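Local coordinates for putative acyl-[acyl-carrier-protein]--UDP-N-acetylglucosamine O-acyltransferase (Bacteroides fragilis, PDB 4R36), which probably transfers an acyl chain from acyl carrier protein to UDP-N-acetylglucosamine, the opening step of lipid A synthesis, and works as a trimer, at residues I159-L171 with V178-F190. Residues are numbered along the deposited sequence; the frame is centred on the assembly and turned at random.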
ATOM      1  N   ILE A 159      18.343   0.806  -8.147  1.00 15.04           N
ATOM      2  CA  ILE A 159      19.479   0.931  -7.308  1.00 14.20           C
ATOM      3  C   ILE A 159      19.256   2.021  -6.270  1.00 14.92           C
ATOM      4  O   ILE A 159      18.908   3.162  -6.595  1.00 14.72           O
ATOM      5  CB  ILE A 159      20.765   1.237  -8.091  1.00 16.26           C
ATOM      6  CG1 ILE A 159      21.070   0.088  -9.072  1.00 17.37           C
ATOM      7  CG2 ILE A 159      21.971   1.524  -7.136  1.00 17.16           C
ATOM      8  CD1 ILE A 159      22.229   0.484 -10.011  1.00 19.12           C
ATOM      9  N   ILE A 160      19.505   1.692  -5.007  1.00 15.51           N
ATOM     10  CA  ILE A 160      19.450   2.678  -3.936  1.00 16.13           C
ATOM     11  C   ILE A 160      20.857   2.695  -3.304  1.00 15.90           C
ATOM     12  O   ILE A 160      21.365   1.663  -2.844  1.00 18.43           O
ATOM     13  CB  ILE A 160      18.430   2.381  -2.828  1.00 16.02           C
ATOM     14  CG1 ILE A 160      17.036   1.976  -3.276  1.00 18.40           C
ATOM     15  CG2 ILE A 160      18.440   3.458  -1.712  1.00 15.79           C
ATOM     16  CD1 ILE A 160      16.247   2.938  -3.995  1.00 20.55           C
ATOM     17  N   ASP A 161      21.450   3.878  -3.309  1.00 16.47           N
ATOM     18  CA  ASP A 161      22.790   4.096  -2.727  1.00 16.50           C
ATOM     19  C   ASP A 161      22.688   4.181  -1.192  1.00 17.87           C
ATOM     20  O   ASP A 161      21.610   4.314  -0.634  1.00 20.67           O
ATOM     21  CB  ASP A 161      23.453   5.361  -3.271  1.00 15.43           C
ATOM     22  CG  ASP A 161      23.805   5.296  -4.745  1.00 16.64           C
ATOM     23  OD1 ASP A 161      23.425   4.357  -5.504  1.00 16.75           O
ATOM     24  OD2 ASP A 161      24.438   6.286  -5.242  1.00 17.48           O
ATOM     25  N   ASP A 162      23.816   4.187  -0.513  1.00 17.97           N
ATOM     26  CA  ASP A 162      23.788   4.201   0.935  1.00 18.54           C
ATOM     27  C   ASP A 162      23.136   5.413   1.568  1.00 19.38           C
ATOM     28  O   ASP A 162      23.237   6.562   1.089  1.00 18.79           O
ATOM     29  CB  ASP A 162      25.213   4.093   1.448  1.00 20.28           C
ATOM     30  CG  ASP A 162      25.861   2.739   1.104  1.00 22.13           C
ATOM     31  OD1 ASP A 162      25.200   1.791   0.538  1.00 19.71           O
ATOM     32  OD2 ASP A 162      27.113   2.652   1.293  1.00 29.82           O
ATOM     33  N   ASN A 163      22.560   5.199   2.720  1.00 16.32           N
ATOM     34  CA  ASN A 163      22.072   6.278   3.582  1.00 19.73           C
ATOM     35  C   ASN A 163      20.854   7.078   3.096  1.00 19.75           C
ATOM     36  O   ASN A 163      20.654   8.203   3.499  1.00 18.86           O
ATOM     37  CB  ASN A 163      23.195   7.240   4.015  1.00 22.90           C
ATOM     38  CG  ASN A 163      24.437   6.526   4.478  1.00 24.11           C
ATOM     39  OD1 ASN A 163      25.508   6.671   3.912  1.00 27.89           O
ATOM     40  ND2 ASN A 163      24.263   5.705   5.457  1.00 22.76           N
ATOM     41  N   ALA A 164      20.032   6.499   2.249  1.00 16.92           N
ATOM     42  CA  ALA A 164      18.901   7.191   1.717  1.00 18.19           C
ATOM     43  C   ALA A 164      17.746   7.027   2.691  1.00 19.93           C
ATOM     44  O   ALA A 164      17.692   6.046   3.412  1.00 18.64           O
ATOM     45  CB  ALA A 164      18.512   6.579   0.355  1.00 20.72           C
ATOM     46  N   ILE A 165      16.879   8.015   2.738  1.00 16.99           N
ATOM     47  CA  ILE A 165      15.651   7.953   3.474  1.00 18.61           C
ATOM     48  C   ILE A 165      14.487   8.143   2.531  1.00 18.58           C
ATOM     49  O   ILE A 165      14.353   9.179   1.898  1.00 20.82           O
ATOM     50  CB  ILE A 165      15.574   8.965   4.617  1.00 21.62           C
ATOM     51  CG1 ILE A 165      16.701   8.662   5.604  1.00 25.07           C
ATOM     52  CG2 ILE A 165      14.217   8.861   5.302  1.00 23.19           C
ATOM     53  CD1 ILE A 165      16.746   9.598   6.776  1.00 31.79           C
ATOM     54  N   ILE A 166      13.634   7.134   2.420  1.00 17.09           N
ATOM     55  CA  ILE A 166      12.477   7.165   1.517  1.00 16.46           C
ATOM     56  C   ILE A 166      11.254   7.021   2.385  1.00 17.32           C
ATOM     57  O   ILE A 166      11.209   6.113   3.251  1.00 15.76           O
ATOM     58  CB  ILE A 166      12.581   6.047   0.478  1.00 16.55           C
ATOM     59  CG1 ILE A 166      13.923   6.174  -0.235  1.00 18.91           C
ATOM     60  CG2 ILE A 166      11.402   6.062  -0.470  1.00 17.11           C
ATOM     61  CD1 ILE A 166      14.200   5.079  -1.230  1.00 21.38           C
ATOM     62  N   SER A 167      10.275   7.911   2.226  1.00 16.47           N
ATOM     63  CA  SER A 167       9.084   7.839   3.044  1.00 16.88           C
ATOM     64  C   SER A 167       8.120   6.790   2.484  1.00 15.77           C
ATOM     65  O   SER A 167       8.499   5.925   1.707  1.00 16.01           O
ATOM     66  CB  SER A 167       8.341   9.180   3.222  1.00 21.17           C
ATOM     67  OG  SER A 167       9.219  10.232   3.451  1.00 24.30           O
ATOM     68  N   ALA A 168       6.908   6.837   2.976  1.00 15.32           N
ATOM     69  CA  ALA A 168       5.902   5.855   2.699  1.00 15.14           C
ATOM     70  C   ALA A 168       5.241   6.062   1.380  1.00 15.68           C
ATOM     71  O   ALA A 168       5.147   7.211   0.860  1.00 15.86           O
ATOM     72  CB  ALA A 168       4.848   5.907   3.804  1.00 16.57           C
ATOM     73  N   ASN A 169       4.730   4.964   0.839  1.00 15.54           N
ATOM     74  CA  ASN A 169       3.995   4.967  -0.424  1.00 15.88           C
ATOM     75  C   ASN A 169       4.693   5.626  -1.586  1.00 17.40           C
ATOM     76  O   ASN A 169       4.052   6.205  -2.445  1.00 18.84           O
ATOM     77  CB  ASN A 169       2.619   5.628  -0.230  1.00 18.63           C
ATOM     78  CG  ASN A 169       1.615   4.657   0.391  1.00 26.13           C
ATOM     79  OD1 ASN A 169       1.973   3.545   0.729  1.00 28.04           O
ATOM     80  ND2 ASN A 169       0.407   5.081   0.561  1.00 28.09           N
ATOM     81  N   VAL A 170       5.996   5.481  -1.655  1.00 16.22           N
ATOM     82  CA  VAL A 170       6.773   6.000  -2.772  1.00 15.85           C
ATOM     83  C   VAL A 170       6.815   4.980  -3.905  1.00 15.01           C
ATOM     84  O   VAL A 170       6.909   3.706  -3.645  1.00 14.94           O
ATOM     85  CB  VAL A 170       8.194   6.413  -2.336  1.00 15.25           C
ATOM     86  CG1 VAL A 170       9.113   6.638  -3.529  1.00 16.23           C
ATOM     87  CG2 VAL A 170       8.101   7.690  -1.487  1.00 16.04           C
ATOM     88  N   LEU A 171       6.724   5.463  -5.124  1.00 14.21           N
ATOM     89  CA  LEU A 171       6.796   4.563  -6.327  1.00 15.10           C
ATOM     90  C   LEU A 171       7.995   4.919  -7.127  1.00 18.61           C
ATOM     91  O   LEU A 171       8.146   6.070  -7.589  1.00 16.51           O
ATOM     92  CB  LEU A 171       5.571   4.691  -7.221  1.00 16.77           C
ATOM     93  CG  LEU A 171       4.238   4.351  -6.559  1.00 19.46           C
ATOM     94  CD1 LEU A 171       3.086   4.579  -7.539  1.00 21.63           C
ATOM     95  CD2 LEU A 171       4.337   2.853  -6.139  1.00 21.52           C
ATOM     96  N   VAL A 178      18.584   6.046  -6.867  1.00 15.39           N
ATOM     97  CA  VAL A 178      18.527   7.046  -5.814  1.00 15.99           C
ATOM     98  C   VAL A 178      19.902   7.177  -5.146  1.00 16.90           C
ATOM     99  O   VAL A 178      20.493   6.201  -4.633  1.00 16.13           O
ATOM    100  CB  VAL A 178      17.474   6.663  -4.733  1.00 16.70           C
ATOM    101  CG1 VAL A 178      17.463   7.617  -3.559  1.00 17.17           C
ATOM    102  CG2 VAL A 178      16.086   6.559  -5.363  1.00 17.65           C
ATOM    103  N   GLY A 179      20.400   8.407  -5.095  1.00 16.96           N
ATOM    104  CA  GLY A 179      21.714   8.718  -4.519  1.00 15.19           C
ATOM    105  C   GLY A 179      21.664   8.746  -3.031  1.00 15.86           C
ATOM    106  O   GLY A 179      20.584   8.753  -2.392  1.00 14.45           O
ATOM    107  N   GLY A 180      22.862   8.683  -2.436  1.00 16.19           N
ATOM    108  CA  GLY A 180      22.945   8.744  -0.997  1.00 16.41           C
ATOM    109  C   GLY A 180      22.397   9.975  -0.372  1.00 17.89           C
ATOM    110  O   GLY A 180      22.442  11.053  -0.986  1.00 16.91           O
ATOM    111  N   TYR A 181      21.904   9.837   0.854  1.00 16.61           N
ATOM    112  CA  TYR A 181      21.473  10.959   1.724  1.00 19.25           C
ATOM    113  C   TYR A 181      20.257  11.782   1.200  1.00 21.66           C
ATOM    114  O   TYR A 181      20.011  12.883   1.608  1.00 20.84           O
ATOM    115  CB  TYR A 181      22.649  11.893   2.015  1.00 21.60           C
ATOM    116  CG  TYR A 181      23.711  11.231   2.803  1.00 23.02           C
ATOM    117  CD1 TYR A 181      23.572  11.088   4.188  1.00 29.74           C
ATOM    118  CD2 TYR A 181      24.826  10.737   2.199  1.00 28.17           C
ATOM    119  CE1 TYR A 181      24.566  10.467   4.912  1.00 36.24           C
ATOM    120  CE2 TYR A 181      25.815  10.081   2.944  1.00 31.78           C
ATOM    121  CZ  TYR A 181      25.668   9.978   4.299  1.00 36.80           C
ATOM    122  OH  TYR A 181      26.578   9.339   5.146  1.00 53.05           O
ATOM    123  N   VAL A 182      19.503  11.191   0.315  1.00 19.49           N
ATOM    124  CA  VAL A 182      18.312  11.801  -0.244  1.00 21.88           C
ATOM    125  C   VAL A 182      17.217  11.606   0.766  1.00 23.42           C
ATOM    126  O   VAL A 182      17.237  10.615   1.546  1.00 26.23           O
ATOM    127  CB  VAL A 182      18.004  11.048  -1.523  1.00 23.47           C
ATOM    128  CG1 VAL A 182      16.571  11.088  -1.943  1.00 26.05           C
ATOM    129  CG2 VAL A 182      18.929  11.443  -2.686  1.00 20.63           C
ATOM    130  N   MET A 183      16.274  12.526   0.795  1.00 20.45           N
ATOM    131  CA  MET A 183      15.027  12.278   1.438  1.00 20.16           C
ATOM    132  C   MET A 183      13.939  12.410   0.400  1.00 19.49           C
ATOM    133  O   MET A 183      13.763  13.473  -0.230  1.00 16.46           O
ATOM    134  CB  MET A 183      14.821  13.230   2.547  1.00 21.39           C
ATOM    135  CG  MET A 183      13.723  12.700   3.425  1.00 30.90           C
ATOM    136  SD  MET A 183      12.323  13.674   2.968  1.00 40.89           S
ATOM    137  CE  MET A 183      11.186  12.630   3.931  1.00 40.82           C
ATOM    138  N   ILE A 184      13.156  11.343   0.242  1.00 17.35           N
ATOM    139  CA  ILE A 184      12.046  11.371  -0.721  1.00 16.55           C
ATOM    140  C   ILE A 184      10.765  11.440   0.100  1.00 17.79           C
ATOM    141  O   ILE A 184      10.498  10.565   0.963  1.00 15.21           O
ATOM    142  CB  ILE A 184      12.028  10.125  -1.603  1.00 16.93           C
ATOM    143  CG1 ILE A 184      13.399   9.950  -2.260  1.00 17.32           C
ATOM    144  CG2 ILE A 184      10.916  10.251  -2.617  1.00 16.74           C
ATOM    145  CD1 ILE A 184      13.488   8.730  -3.195  1.00 19.99           C
ATOM    146  N   GLN A 185       9.929  12.401  -0.232  1.00 14.47           N
ATOM    147  CA  GLN A 185       8.733  12.637   0.545  1.00 17.41           C
ATOM    148  C   GLN A 185       7.623  11.634   0.219  1.00 15.49           C
ATOM    149  O   GLN A 185       7.586  11.041  -0.834  1.00 14.98           O
ATOM    150  CB  GLN A 185       8.251  14.073   0.307  1.00 19.75           C
ATOM    151  CG  GLN A 185       9.291  15.038   0.973  1.00 23.14           C
ATOM    152  CD  GLN A 185       8.857  16.518   0.942  1.00 26.88           C
ATOM    153  OE1 GLN A 185       8.005  16.916   0.156  1.00 26.87           O
ATOM    154  NE2 GLN A 185       9.447  17.314   1.822  1.00 28.57           N
ATOM    155  N   GLY A 186       6.733  11.460   1.195  1.00 14.26           N
ATOM    156  CA  GLY A 186       5.727  10.391   1.140  1.00 15.05           C
ATOM    157  C   GLY A 186       4.751  10.528   0.028  1.00 14.65           C
ATOM    158  O   GLY A 186       4.291  11.630  -0.292  1.00 17.09           O
ATOM    159  N   GLY A 187       4.485   9.430  -0.646  1.00 14.82           N
ATOM    160  CA  GLY A 187       3.567   9.467  -1.762  1.00 15.23           C
ATOM    161  C   GLY A 187       4.108   9.926  -3.083  1.00 16.91           C
ATOM    162  O   GLY A 187       3.355   9.912  -4.097  1.00 16.78           O
ATOM    163  N   CYS A 188       5.389  10.324  -3.127  1.00 15.34           N
ATOM    164  CA  CYS A 188       5.976  10.708  -4.414  1.00 16.84           C
ATOM    165  C   CYS A 188       6.240   9.559  -5.340  1.00 17.23           C
ATOM    166  O   CYS A 188       6.421   8.401  -4.903  1.00 17.92           O
ATOM    167  CB  CYS A 188       7.263  11.539  -4.192  1.00 15.73           C
ATOM    168  SG  CYS A 188       6.869  13.097  -3.336  1.00 18.42           S
ATOM    169  N   ARG A 189       6.292   9.861  -6.634  1.00 16.28           N
ATOM    170  CA  ARG A 189       6.603   8.879  -7.621  1.00 15.56           C
ATOM    171  C   ARG A 189       7.579   9.464  -8.596  1.00 16.46           C
ATOM    172  O   ARG A 189       7.523  10.668  -8.889  1.00 16.26           O
ATOM    173  CB  ARG A 189       5.350   8.406  -8.359  1.00 17.16           C
ATOM    174  CG  ARG A 189       4.552   9.566  -8.951  1.00 19.01           C
ATOM    175  CD  ARG A 189       3.196   9.107  -9.545  1.00 23.23           C
ATOM    176  NE  ARG A 189       2.388  10.251  -9.951  1.00 23.84           N
ATOM    177  CZ  ARG A 189       1.132  10.213 -10.332  1.00 24.94           C
ATOM    178  NH1 ARG A 189       0.472   9.066 -10.380  1.00 25.77           N
ATOM    179  NH2 ARG A 189       0.553  11.329 -10.750  1.00 24.31           N
ATOM    180  N   PHE A 190       8.421   8.607  -9.191  1.00 15.38           N
ATOM    181  CA  PHE A 190       9.427   9.143 -10.075  1.00 16.44           C
ATOM    182  C   PHE A 190       9.917   8.108 -11.053  1.00 17.27           C
ATOM    183  O   PHE A 190       9.902   6.884 -10.726  1.00 15.94           O
ATOM    184  CB  PHE A 190      10.623   9.705  -9.307  1.00 15.90           C
ATOM    185  CG  PHE A 190      11.308   8.720  -8.406  1.00 14.30           C
ATOM    186  CD1 PHE A 190      10.831   8.446  -7.143  1.00 14.97           C
ATOM    187  CD2 PHE A 190      12.529   8.173  -8.770  1.00 14.84           C
ATOM    188  CE1 PHE A 190      11.511   7.524  -6.280  1.00 14.25           C
ATOM    189  CE2 PHE A 190      13.243   7.301  -7.932  1.00 15.11           C
ATOM    190  CZ  PHE A 190      12.726   6.958  -6.662  1.00 15.16           C
TER
HETATM  191  O   HOH W   1      19.106  10.490   4.103  1.00 30.16           O
HETATM  192  O   HOH W   2       7.178  12.671   3.899  1.00 25.41           O
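I165 and M183 sit on neighbouring coils of a left-handed parallel beta-helix, where 159-171 and 178-190 stack in register, eighteen residues apart, round two corners of the triangular prism. Backbone bonds set the spacing. V178 N reaches I159 O and D161 N returns to V178 O at 2.8 Å; I165 N to V182 O and I184 N to I165 O repeat the pattern on the next side, and L171 N to C188 O with F190 N to L171 O on the third. At the corner between the last two, G187 N bonds A168 O.

Inside the prism, aliphatic side chains of successive coils pack on one another. I166 and I184 lie side by side, CG1 of I166 3.9 Å from CD1 of I184, and I160 CD1 meets V178 CG2 in the same manner. V170, its CG1 anti to the backbone N (chi1 166°), sends CG2 to I184 CG2 and CG1 to the edge of the F190 ring, 3.8 Å from CE1; V170 and F190 cross obliquely.

On the outer surface, N163 CB rests over one face of the Y181 ring in a CH-pi contact, 3.7 Å from its centroid, while F220 meets this ring edge-to-face. I165 and M183 face outward beside R217 and N211, which bind UDP-N-acetylglucosamine, so this side of the coil borders the substrate site. NH1 of R189 hydrogen-bonds G186 O of a neighbouring subunit, tying this strand to a corner of the adjacent subunit's coil, while its NH2 makes a salt bridge with E203 of the same chain.

Water joins the coils twice: one molecule donates to N163 O and V182 O, and another links S167 OG to G186 N. I184 O is gripped by two donors of one residue, S167 N in the carbonyl plane and S167 OG, 2.8 Å from I184 O and tilted 20° from that plane.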